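Local coordinates for protein GDSL-like Lipase (Parabacteroides distasonis, PDB 3P94) that is a GDSL-like serine hydrolase of the SGNH family with a flavodoxin-like fold, probably acting as an esterase or lysophospholipase on lipid esters, at residues A[32-46]-A[181-195]. Numbering follows the deposited sequence.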
ATOM      1  N   ILE A  32      -2.599   4.286   5.272  1.00 16.18           N
ATOM      2  CA  ILE A  32      -3.484   4.768   4.194  1.00 16.91           C
ATOM      3  C   ILE A  32      -4.526   3.676   3.868  1.00 20.58           C
ATOM      4  O   ILE A  32      -5.709   3.985   3.744  1.00 22.07           O
ATOM      5  CB  ILE A  32      -2.694   5.252   2.955  1.00 19.53           C
ATOM      6  CG1 ILE A  32      -1.843   6.491   3.358  1.00 20.65           C
ATOM      7  CG2 ILE A  32      -3.644   5.598   1.804  1.00 20.02           C
ATOM      8  CD1 ILE A  32      -0.774   6.901   2.374  1.00 29.71           C
ATOM      9  N   THR A  33      -4.103   2.412   3.793  1.00 16.06           N
ATOM     10  CA  THR A  33      -5.027   1.302   3.560  1.00 14.94           C
ATOM     11  C   THR A  33      -5.865   1.087   4.841  1.00 16.86           C
ATOM     12  O   THR A  33      -7.075   0.906   4.754  1.00 15.66           O
ATOM     13  CB  THR A  33      -4.262   0.030   3.113  1.00 17.23           C
ATOM     14  OG1 THR A  33      -3.504   0.329   1.936  1.00 16.31           O
ATOM     15  CG2 THR A  33      -5.196  -1.136   2.811  1.00 13.50           C
ATOM     16  N   ASP A  34      -5.221   1.144   6.023  1.00 14.56           N
ATOM     17  CA  ASP A  34      -5.905   0.960   7.323  1.00 14.72           C
ATOM     18  C   ASP A  34      -6.964   2.074   7.614  1.00 19.19           C
ATOM     19  O   ASP A  34      -7.941   1.829   8.319  1.00 18.71           O
ATOM     20  CB  ASP A  34      -4.889   0.881   8.480  1.00 15.57           C
ATOM     21  CG  ASP A  34      -5.329   0.058   9.686  1.00 22.39           C
ATOM     22  OD1 ASP A  34      -6.459  -0.485   9.664  1.00 21.26           O
ATOM     23  OD2 ASP A  34      -4.527  -0.087  10.626  1.00 25.94           O
ATOM     24  N   GLY A  35      -6.779   3.262   7.043  1.00 17.83           N
ATOM     25  CA  GLY A  35      -7.698   4.380   7.226  1.00 17.38           C
ATOM     26  C   GLY A  35      -8.884   4.388   6.281  1.00 20.64           C
ATOM     27  O   GLY A  35      -9.799   5.206   6.426  1.00 20.35           O
ATOM     28  N   TRP A  36      -8.885   3.478   5.305  1.00 15.95           N
ATOM     29  CA  TRP A  36      -9.926   3.403   4.296  1.00 15.58           C
ATOM     30  C   TRP A  36     -11.261   2.938   4.882  1.00 17.91           C
ATOM     31  O   TRP A  36     -12.271   3.577   4.583  1.00 18.03           O
ATOM     32  CB  TRP A  36      -9.502   2.499   3.129  1.00 14.19           C
ATOM     33  CG  TRP A  36     -10.078   2.884   1.788  1.00 15.67           C
ATOM     34  CD1 TRP A  36     -11.316   3.407   1.535  1.00 19.14           C
ATOM     35  CD2 TRP A  36      -9.431   2.752   0.517  1.00 15.15           C
ATOM     36  NE1 TRP A  36     -11.460   3.652   0.191  1.00 18.10           N
ATOM     37  CE2 TRP A  36     -10.314   3.262  -0.459  1.00 19.45           C
ATOM     38  CE3 TRP A  36      -8.159   2.311   0.113  1.00 16.22           C
ATOM     39  CZ2 TRP A  36      -9.975   3.318  -1.822  1.00 18.84           C
ATOM     40  CZ3 TRP A  36      -7.830   2.339  -1.241  1.00 17.67           C
ATOM     41  CH2 TRP A  36      -8.732   2.826  -2.192  1.00 18.60           C
ATOM     42  N   TRP A  37     -11.283   1.854   5.701  1.00 14.19           N
ATOM     43  CA  TRP A  37     -12.539   1.351   6.299  1.00 14.65           C
ATOM     44  C   TRP A  37     -13.244   2.439   7.173  1.00 17.84           C
ATOM     45  O   TRP A  37     -14.416   2.673   6.913  1.00 15.13           O
ATOM     46  CB  TRP A  37     -12.335   0.051   7.095  1.00 13.03           C
ATOM     47  CG  TRP A  37     -13.615  -0.502   7.655  1.00 14.61           C
ATOM     48  CD1 TRP A  37     -14.478  -1.351   7.034  1.00 17.75           C
ATOM     49  CD2 TRP A  37     -14.195  -0.204   8.937  1.00 14.95           C
ATOM     50  NE1 TRP A  37     -15.569  -1.591   7.840  1.00 18.11           N
ATOM     51  CE2 TRP A  37     -15.417  -0.908   9.017  1.00 19.77           C
ATOM     52  CE3 TRP A  37     -13.793   0.580  10.035  1.00 16.20           C
ATOM     53  CZ2 TRP A  37     -16.253  -0.834  10.144  1.00 19.70           C
ATOM     54  CZ3 TRP A  37     -14.606   0.633  11.154  1.00 18.16           C
ATOM     55  CH2 TRP A  37     -15.815  -0.074  11.207  1.00 19.60           C
ATOM     56  N   PRO A  38     -12.593   3.160   8.131  1.00 15.95           N
ATOM     57  CA  PRO A  38     -13.333   4.192   8.876  1.00 17.58           C
ATOM     58  C   PRO A  38     -13.919   5.297   7.979  1.00 22.47           C
ATOM     59  O   PRO A  38     -14.984   5.820   8.287  1.00 20.86           O
ATOM     60  CB  PRO A  38     -12.304   4.755   9.864  1.00 19.33           C
ATOM     61  CG  PRO A  38     -10.999   4.258   9.438  1.00 22.72           C
ATOM     62  CD  PRO A  38     -11.201   3.027   8.629  1.00 18.16           C
ATOM     63  N   ALA A  39     -13.248   5.616   6.849  1.00 19.51           N
ATOM     64  CA  ALA A  39     -13.704   6.630   5.904  1.00 19.28           C
ATOM     65  C   ALA A  39     -14.886   6.123   5.042  1.00 22.20           C
ATOM     66  O   ALA A  39     -15.799   6.901   4.756  1.00 22.72           O
ATOM     67  CB  ALA A  39     -12.549   7.056   5.001  1.00 19.64           C
ATOM     68  N   ASP A  40     -14.851   4.843   4.614  1.00 16.61           N
ATOM     69  CA  ASP A  40     -15.868   4.233   3.743  1.00 16.74           C
ATOM     70  C   ASP A  40     -16.000   2.755   4.126  1.00 20.41           C
ATOM     71  O   ASP A  40     -15.407   1.893   3.488  1.00 20.26           O
ATOM     72  CB  ASP A  40     -15.450   4.411   2.261  1.00 18.23           C
ATOM     73  CG  ASP A  40     -16.485   4.046   1.204  1.00 22.94           C
ATOM     74  OD1 ASP A  40     -17.563   3.561   1.576  1.00 22.76           O
ATOM     75  OD2 ASP A  40     -16.207   4.258  -0.001  1.00 21.64           O
ATOM     76  N   SER A  41     -16.790   2.482   5.173  1.00 17.11           N
ATOM     77  CA  SER A  41     -16.973   1.162   5.797  1.00 17.40           C
ATOM     78  C   SER A  41     -17.404   0.026   4.852  1.00 21.32           C
ATOM     79  O   SER A  41     -17.133  -1.126   5.176  1.00 20.74           O
ATOM     80  CB  SER A  41     -17.949   1.246   6.963  1.00 20.65           C
ATOM     81  OG  SER A  41     -19.264   1.555   6.534  1.00 30.97           O
ATOM     82  N   THR A  42     -18.023   0.329   3.688  1.00 19.30           N
ATOM     83  CA  THR A  42     -18.457  -0.737   2.782  1.00 19.05           C
ATOM     84  C   THR A  42     -17.591  -0.860   1.501  1.00 22.68           C
ATOM     85  O   THR A  42     -17.911  -1.713   0.675  1.00 22.84           O
ATOM     86  CB  THR A  42     -19.937  -0.583   2.404  1.00 24.41           C
ATOM     87  OG1 THR A  42     -20.121   0.604   1.632  1.00 28.35           O
ATOM     88  CG2 THR A  42     -20.866  -0.604   3.611  1.00 26.16           C
ATOM     89  N   PHE A  43     -16.497  -0.062   1.349  1.00 18.25           N
ATOM     90  CA  PHE A  43     -15.639  -0.098   0.145  1.00 17.18           C
ATOM     91  C   PHE A  43     -15.131  -1.509  -0.184  1.00 19.45           C
ATOM     92  O   PHE A  43     -15.198  -1.938  -1.340  1.00 18.99           O
ATOM     93  CB  PHE A  43     -14.436   0.870   0.235  1.00 17.67           C
ATOM     94  CG  PHE A  43     -13.425   0.674  -0.873  1.00 18.90           C
ATOM     95  CD1 PHE A  43     -13.770   0.903  -2.201  1.00 22.21           C
ATOM     96  CD2 PHE A  43     -12.149   0.195  -0.595  1.00 20.52           C
ATOM     97  CE1 PHE A  43     -12.846   0.680  -3.228  1.00 22.47           C
ATOM     98  CE2 PHE A  43     -11.227  -0.034  -1.624  1.00 22.61           C
ATOM     99  CZ  PHE A  43     -11.581   0.210  -2.930  1.00 21.01           C
ATOM    100  N   PHE A  44     -14.569  -2.191   0.805  1.00 15.07           N
ATOM    101  CA  PHE A  44     -14.006  -3.514   0.567  1.00 14.22           C
ATOM    102  C   PHE A  44     -15.111  -4.555   0.382  1.00 19.59           C
ATOM    103  O   PHE A  44     -15.043  -5.325  -0.565  1.00 18.69           O
ATOM    104  CB  PHE A  44     -13.046  -3.913   1.696  1.00 15.42           C
ATOM    105  CG  PHE A  44     -11.893  -2.948   1.844  1.00 16.48           C
ATOM    106  CD1 PHE A  44     -10.795  -3.015   0.993  1.00 16.76           C
ATOM    107  CD2 PHE A  44     -11.923  -1.944   2.812  1.00 17.41           C
ATOM    108  CE1 PHE A  44      -9.729  -2.116   1.125  1.00 16.84           C
ATOM    109  CE2 PHE A  44     -10.863  -1.028   2.924  1.00 18.99           C
ATOM    110  CZ  PHE A  44      -9.774  -1.126   2.080  1.00 16.16           C
ATOM    111  N   ILE A  45     -16.127  -4.557   1.261  1.00 18.64           N
ATOM    112  CA  ILE A  45     -17.221  -5.530   1.241  1.00 20.90           C
ATOM    113  C   ILE A  45     -18.029  -5.466  -0.076  1.00 23.45           C
ATOM    114  O   ILE A  45     -18.308  -6.521  -0.633  1.00 23.24           O
ATOM    115  CB  ILE A  45     -18.118  -5.346   2.509  1.00 25.64           C
ATOM    116  CG1 ILE A  45     -17.470  -5.957   3.773  1.00 26.57           C
ATOM    117  CG2 ILE A  45     -19.526  -5.826   2.312  1.00 28.10           C
ATOM    118  CD1 ILE A  45     -17.764  -5.124   5.109  1.00 41.49           C
ATOM    119  N   ARG A  46     -18.393  -4.263  -0.578  1.00 19.47           N
ATOM    120  CA  ARG A  46     -19.209  -4.152  -1.810  1.00 19.62           C
ATOM    121  C   ARG A  46     -18.462  -4.598  -3.076  1.00 24.45           C
ATOM    122  O   ARG A  46     -19.091  -4.946  -4.072  1.00 24.40           O
ATOM    123  CB  ARG A  46     -19.779  -2.737  -1.997  1.00 19.24           C
ATOM    124  CG  ARG A  46     -18.763  -1.630  -2.325  1.00 24.18           C
ATOM    125  CD  ARG A  46     -19.436  -0.273  -2.208  1.00 23.96           C
ATOM    126  NE  ARG A  46     -18.536   0.824  -2.566  1.00 19.52           N
ATOM    127  CZ  ARG A  46     -18.132   1.767  -1.724  1.00 33.68           C
ATOM    128  NH1 ARG A  46     -18.545   1.761  -0.461  1.00 26.71           N
ATOM    129  NH2 ARG A  46     -17.314   2.724  -2.137  1.00 23.44           N
ATOM    130  N   VAL A 181      -0.666  13.675   4.475  1.00 19.26           N
ATOM    131  CA  VAL A 181      -0.136  12.330   4.182  1.00 17.79           C
ATOM    132  C   VAL A 181      -1.301  11.312   4.023  1.00 21.01           C
ATOM    133  O   VAL A 181      -1.319  10.527   3.063  1.00 19.88           O
ATOM    134  CB  VAL A 181       0.882  11.827   5.266  1.00 21.39           C
ATOM    135  CG1 VAL A 181       1.480  10.464   4.892  1.00 20.18           C
ATOM    136  CG2 VAL A 181       2.001  12.833   5.507  1.00 21.67           C
ATOM    137  N   HIS A 182      -2.236  11.308   4.992  1.00 17.13           N
ATOM    138  CA  HIS A 182      -3.367  10.381   5.028  1.00 16.83           C
ATOM    139  C   HIS A 182      -4.615  11.045   4.487  1.00 21.51           C
ATOM    140  O   HIS A 182      -4.977  12.166   4.871  1.00 20.81           O
ATOM    141  CB  HIS A 182      -3.560   9.831   6.431  1.00 18.02           C
ATOM    142  CG  HIS A 182      -2.311   9.165   6.892  1.00 21.30           C
ATOM    143  ND1 HIS A 182      -1.321   9.878   7.531  1.00 23.54           N
ATOM    144  CD2 HIS A 182      -1.858   7.920   6.634  1.00 22.97           C
ATOM    145  CE1 HIS A 182      -0.310   9.038   7.671  1.00 23.05           C
ATOM    146  NE2 HIS A 182      -0.601   7.840   7.169  1.00 23.09           N
ATOM    147  N   PRO A 183      -5.247  10.385   3.515  1.00 19.43           N
ATOM    148  CA  PRO A 183      -6.392  11.009   2.844  1.00 19.53           C
ATOM    149  C   PRO A 183      -7.646  11.132   3.689  1.00 23.01           C
ATOM    150  O   PRO A 183      -7.874  10.381   4.632  1.00 21.32           O
ATOM    151  CB  PRO A 183      -6.671  10.088   1.640  1.00 21.06           C
ATOM    152  CG  PRO A 183      -5.629   9.044   1.654  1.00 24.98           C
ATOM    153  CD  PRO A 183      -4.925   9.058   2.950  1.00 20.48           C
ATOM    154  N   THR A 184      -8.467  12.093   3.310  1.00 20.03           N
ATOM    155  CA  THR A 184      -9.819  12.297   3.815  1.00 20.16           C
ATOM    156  C   THR A 184     -10.706  11.417   2.930  1.00 23.46           C
ATOM    157  O   THR A 184     -10.185  10.771   2.020  1.00 21.51           O
ATOM    158  CB  THR A 184     -10.174  13.790   3.696  1.00 22.78           C
ATOM    159  OG1 THR A 184      -9.933  14.167   2.332  1.00 19.19           O
ATOM    160  CG2 THR A 184      -9.372  14.661   4.666  1.00 22.10           C
ATOM    161  N   LEU A 185     -12.032  11.464   3.107  1.00 22.04           N
ATOM    162  CA  LEU A 185     -12.949  10.713   2.248  1.00 21.65           C
ATOM    163  C   LEU A 185     -12.837  11.194   0.786  1.00 25.64           C
ATOM    164  O   LEU A 185     -12.873  10.370  -0.133  1.00 27.38           O
ATOM    165  CB  LEU A 185     -14.393  10.839   2.770  1.00 21.95           C
ATOM    166  CG  LEU A 185     -15.503  10.101   1.992  1.00 27.01           C
ATOM    167  CD1 LEU A 185     -15.207   8.601   1.839  1.00 25.96           C
ATOM    168  CD2 LEU A 185     -16.862  10.326   2.647  1.00 29.74           C
ATOM    169  N   GLU A 186     -12.648  12.513   0.575  1.00 22.53           N
ATOM    170  CA  GLU A 186     -12.490  13.103  -0.759  1.00 23.00           C
ATOM    171  C   GLU A 186     -11.303  12.463  -1.492  1.00 24.26           C
ATOM    172  O   GLU A 186     -11.415  12.145  -2.677  1.00 23.99           O
ATOM    173  CB  GLU A 186     -12.305  14.627  -0.666  1.00 25.57           C
ATOM    174  CG  GLU A 186     -12.509  15.350  -1.993  1.00 39.59           C
ATOM    175  CD  GLU A 186     -12.467  16.867  -1.944  1.00 60.29           C
ATOM    176  OE1 GLU A 186     -12.908  17.446  -0.926  1.00 65.08           O
ATOM    177  OE2 GLU A 186     -12.018  17.480  -2.940  1.00 53.20           O
ATOM    178  N   GLY A 187     -10.203  12.256  -0.772  1.00 17.41           N
ATOM    179  CA  GLY A 187      -9.013  11.631  -1.324  1.00 15.71           C
ATOM    180  C   GLY A 187      -9.260  10.174  -1.623  1.00 17.60           C
ATOM    181  O   GLY A 187      -8.896   9.704  -2.698  1.00 18.71           O
ATOM    182  N   TYR A 188      -9.936   9.457  -0.699  1.00 14.48           N
ATOM    183  CA  TYR A 188     -10.251   8.033  -0.891  1.00 13.44           C
ATOM    184  C   TYR A 188     -11.160   7.805  -2.093  1.00 17.67           C
ATOM    185  O   TYR A 188     -11.038   6.769  -2.740  1.00 17.38           O
ATOM    186  CB  TYR A 188     -10.883   7.422   0.367  1.00 14.20           C
ATOM    187  CG  TYR A 188      -9.863   7.052   1.422  1.00 15.08           C
ATOM    188  CD1 TYR A 188      -8.847   6.138   1.149  1.00 15.67           C
ATOM    189  CD2 TYR A 188      -9.890   7.640   2.681  1.00 16.48           C
ATOM    190  CE1 TYR A 188      -7.899   5.800   2.111  1.00 12.84           C
ATOM    191  CE2 TYR A 188      -8.950   7.306   3.657  1.00 17.35           C
ATOM    192  CZ  TYR A 188      -7.958   6.384   3.366  1.00 21.27           C
ATOM    193  OH  TYR A 188      -7.029   6.062   4.325  1.00 20.45           O
ATOM    194  N   LYS A 189     -12.060   8.762  -2.396  1.00 15.04           N
ATOM    195  CA  LYS A 189     -12.967   8.654  -3.539  1.00 15.78           C
ATOM    196  C   LYS A 189     -12.195   8.796  -4.860  1.00 19.90           C
ATOM    197  O   LYS A 189     -12.517   8.090  -5.824  1.00 20.47           O
ATOM    198  CB  LYS A 189     -14.126   9.664  -3.427  1.00 19.01           C
ATOM    199  CG  LYS A 189     -15.170   9.277  -2.357  1.00 26.20           C
ATOM    200  CD  LYS A 189     -16.089   8.131  -2.822  1.00 36.30           C
ATOM    201  CE  LYS A 189     -16.704   7.345  -1.691  1.00 43.82           C
ATOM    202  NZ  LYS A 189     -17.448   6.167  -2.209  1.00 47.42           N
ATOM    203  N   ILE A 190     -11.142   9.654  -4.894  1.00 16.71           N
ATOM    204  CA  ILE A 190     -10.263   9.778  -6.079  1.00 16.49           C
ATOM    205  C   ILE A 190      -9.561   8.425  -6.277  1.00 18.00           C
ATOM    206  O   ILE A 190      -9.555   7.869  -7.375  1.00 17.76           O
ATOM    207  CB  ILE A 190      -9.233  10.954  -5.939  1.00 20.20           C
ATOM    208  CG1 ILE A 190      -9.931  12.325  -6.061  1.00 22.29           C
ATOM    209  CG2 ILE A 190      -8.065  10.829  -6.962  1.00 19.13           C
ATOM    210  CD1 ILE A 190      -9.105  13.491  -5.640  1.00 32.07           C
HETATM  211  N   MSE A 191      -9.004   7.893  -5.192  1.00 12.88           N
HETATM  212  CA  MSE A 191      -8.300   6.614  -5.190  1.00 10.50           C
HETATM  213  C   MSE A 191      -9.196   5.456  -5.624  1.00 18.65           C
HETATM  214  O   MSE A 191      -8.769   4.642  -6.449  1.00 19.43           O
HETATM  215  CB  MSE A 191      -7.721   6.331  -3.804  1.00 10.75           C
HETATM  216  CG  MSE A 191      -6.564   7.251  -3.443  1.00 13.79           C
HETATM  217 SE   MSE A 191      -6.183   7.114  -1.556  0.75 16.26          SE
HETATM  218  CE  MSE A 191      -5.456   5.368  -1.495  1.00 12.22           C
ATOM    219  N   GLU A 192     -10.433   5.385  -5.087  1.00 16.58           N
ATOM    220  CA  GLU A 192     -11.412   4.348  -5.394  1.00 16.00           C
ATOM    221  C   GLU A 192     -11.655   4.242  -6.911  1.00 20.51           C
ATOM    222  O   GLU A 192     -11.605   3.134  -7.438  1.00 18.79           O
ATOM    223  CB  GLU A 192     -12.726   4.615  -4.641  1.00 17.94           C
ATOM    224  CG  GLU A 192     -13.872   3.686  -5.020  1.00 23.52           C
ATOM    225  CD  GLU A 192     -15.184   3.897  -4.286  1.00 31.21           C
ATOM    226  OE1 GLU A 192     -15.221   4.684  -3.313  1.00 23.96           O
ATOM    227  OE2 GLU A 192     -16.177   3.249  -4.682  1.00 20.59           O
ATOM    228  N   LYS A 193     -11.887   5.383  -7.597  1.00 17.80           N
ATOM    229  CA  LYS A 193     -12.146   5.440  -9.034  1.00 19.07           C
ATOM    230  C   LYS A 193     -10.973   4.872  -9.832  1.00 24.03           C
ATOM    231  O   LYS A 193     -11.191   4.038 -10.703  1.00 23.79           O
ATOM    232  CB  LYS A 193     -12.462   6.888  -9.468  1.00 21.82           C
ATOM    233  CG  LYS A 193     -12.910   7.018 -10.917  1.00 32.06           C
ATOM    234  CD  LYS A 193     -13.212   8.454 -11.270  1.00 43.60           C
ATOM    235  N   ILE A 194      -9.735   5.276  -9.498  1.00 21.84           N
ATOM    236  CA  ILE A 194      -8.516   4.854 -10.193  1.00 21.69           C
ATOM    237  C   ILE A 194      -8.212   3.354  -9.960  1.00 24.16           C
ATOM    238  O   ILE A 194      -7.914   2.643 -10.921  1.00 23.78           O
ATOM    239  CB  ILE A 194      -7.318   5.752  -9.758  1.00 24.96           C
ATOM    240  CG1 ILE A 194      -7.574   7.227 -10.147  1.00 26.01           C
ATOM    241  CG2 ILE A 194      -5.985   5.251 -10.365  1.00 26.22           C
ATOM    242  CD1 ILE A 194      -6.732   8.202  -9.413  1.00 31.21           C
ATOM    243  N   VAL A 195      -8.281   2.883  -8.701  1.00 18.19           N
ATOM    244  CA  VAL A 195      -7.954   1.488  -8.386  1.00 17.18           C
ATOM    245  C   VAL A 195      -9.028   0.529  -8.931  1.00 21.13           C
ATOM    246  O   VAL A 195      -8.673  -0.566  -9.360  1.00 20.45           O
ATOM    247  CB  VAL A 195      -7.648   1.263  -6.876  1.00 20.02           C
ATOM    248  CG1 VAL A 195      -8.913   1.235  -6.004  1.00 20.15           C
ATOM    249  CG2 VAL A 195      -6.801   0.016  -6.661  1.00 19.44           C
TER
HETATM  250  O   HOH W   1     -13.792   5.244  -0.890  1.00 17.20           O
HETATM  251  O   HOH W   2     -19.035   5.112  -0.364  1.00 31.59           O
HETATM  252  O   HOH W   3     -17.171   0.804  -5.115  1.00 24.73           O
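With its CG anti to the carbonyl carbon (chi1 -80°), Tyr188 lays its ring against Trp36, while Glu192, its CG anti to the backbone N (chi1 173°) and its chain extended beyond, carries its carboxylate out to Arg46. The two rings stack face to face, the indole five-membered ring and the phenol 4.2 Å apart between centroids and the planes inclined by 30°; Trp36 CA also lies over the phenol face. Pro183 CG backs the other face of Tyr188, and Phe43 CE2 the other face of Trp36. The indole also sits as a knob among Tyr188, Met191, Glu192 and Val195 of helix 185-202, with Met191 SE above its six-membered ring at a distance. At the far end of the phenol, Tyr188 OH donates to Ile32 O over a short 2.5 Å, in the carbonyl plane and on a lone pair. Ile32 CG1 in turn packs 3.6 Å from His182 CD2. His182 hydrogen-bonds through NE2 to Ser31 OG and through ND1 to Asp179 OD2, consistent with the catalytic triad of SGNH hydrolases. Water 1 accepts a hydrogen bond from Trp36 NE1 at 3.0 Å and donates to Asp40 OD2 and Glu192 OE1, tying the aromatic core to a salt-bridge network nearer the surface. Replacing Trp36 by an alanine is likely to open a gap between Tyr188 and Phe43 and to deprive water 1 of its indole donor. In the network Arg46 grips Asp40 end-on, NH1 to OD1 and NH2 to OD2, and the same NH2 reaches Glu192 OE2 at 2.8 Å. Lys189 NZ bridges Glu192 OE1 and Asp40 OD2, meeting the latter from the face opposite Arg46. Stacking and one phenol bond thus hold the buried side, and on the outer side the two cations probably offset the close carboxylates.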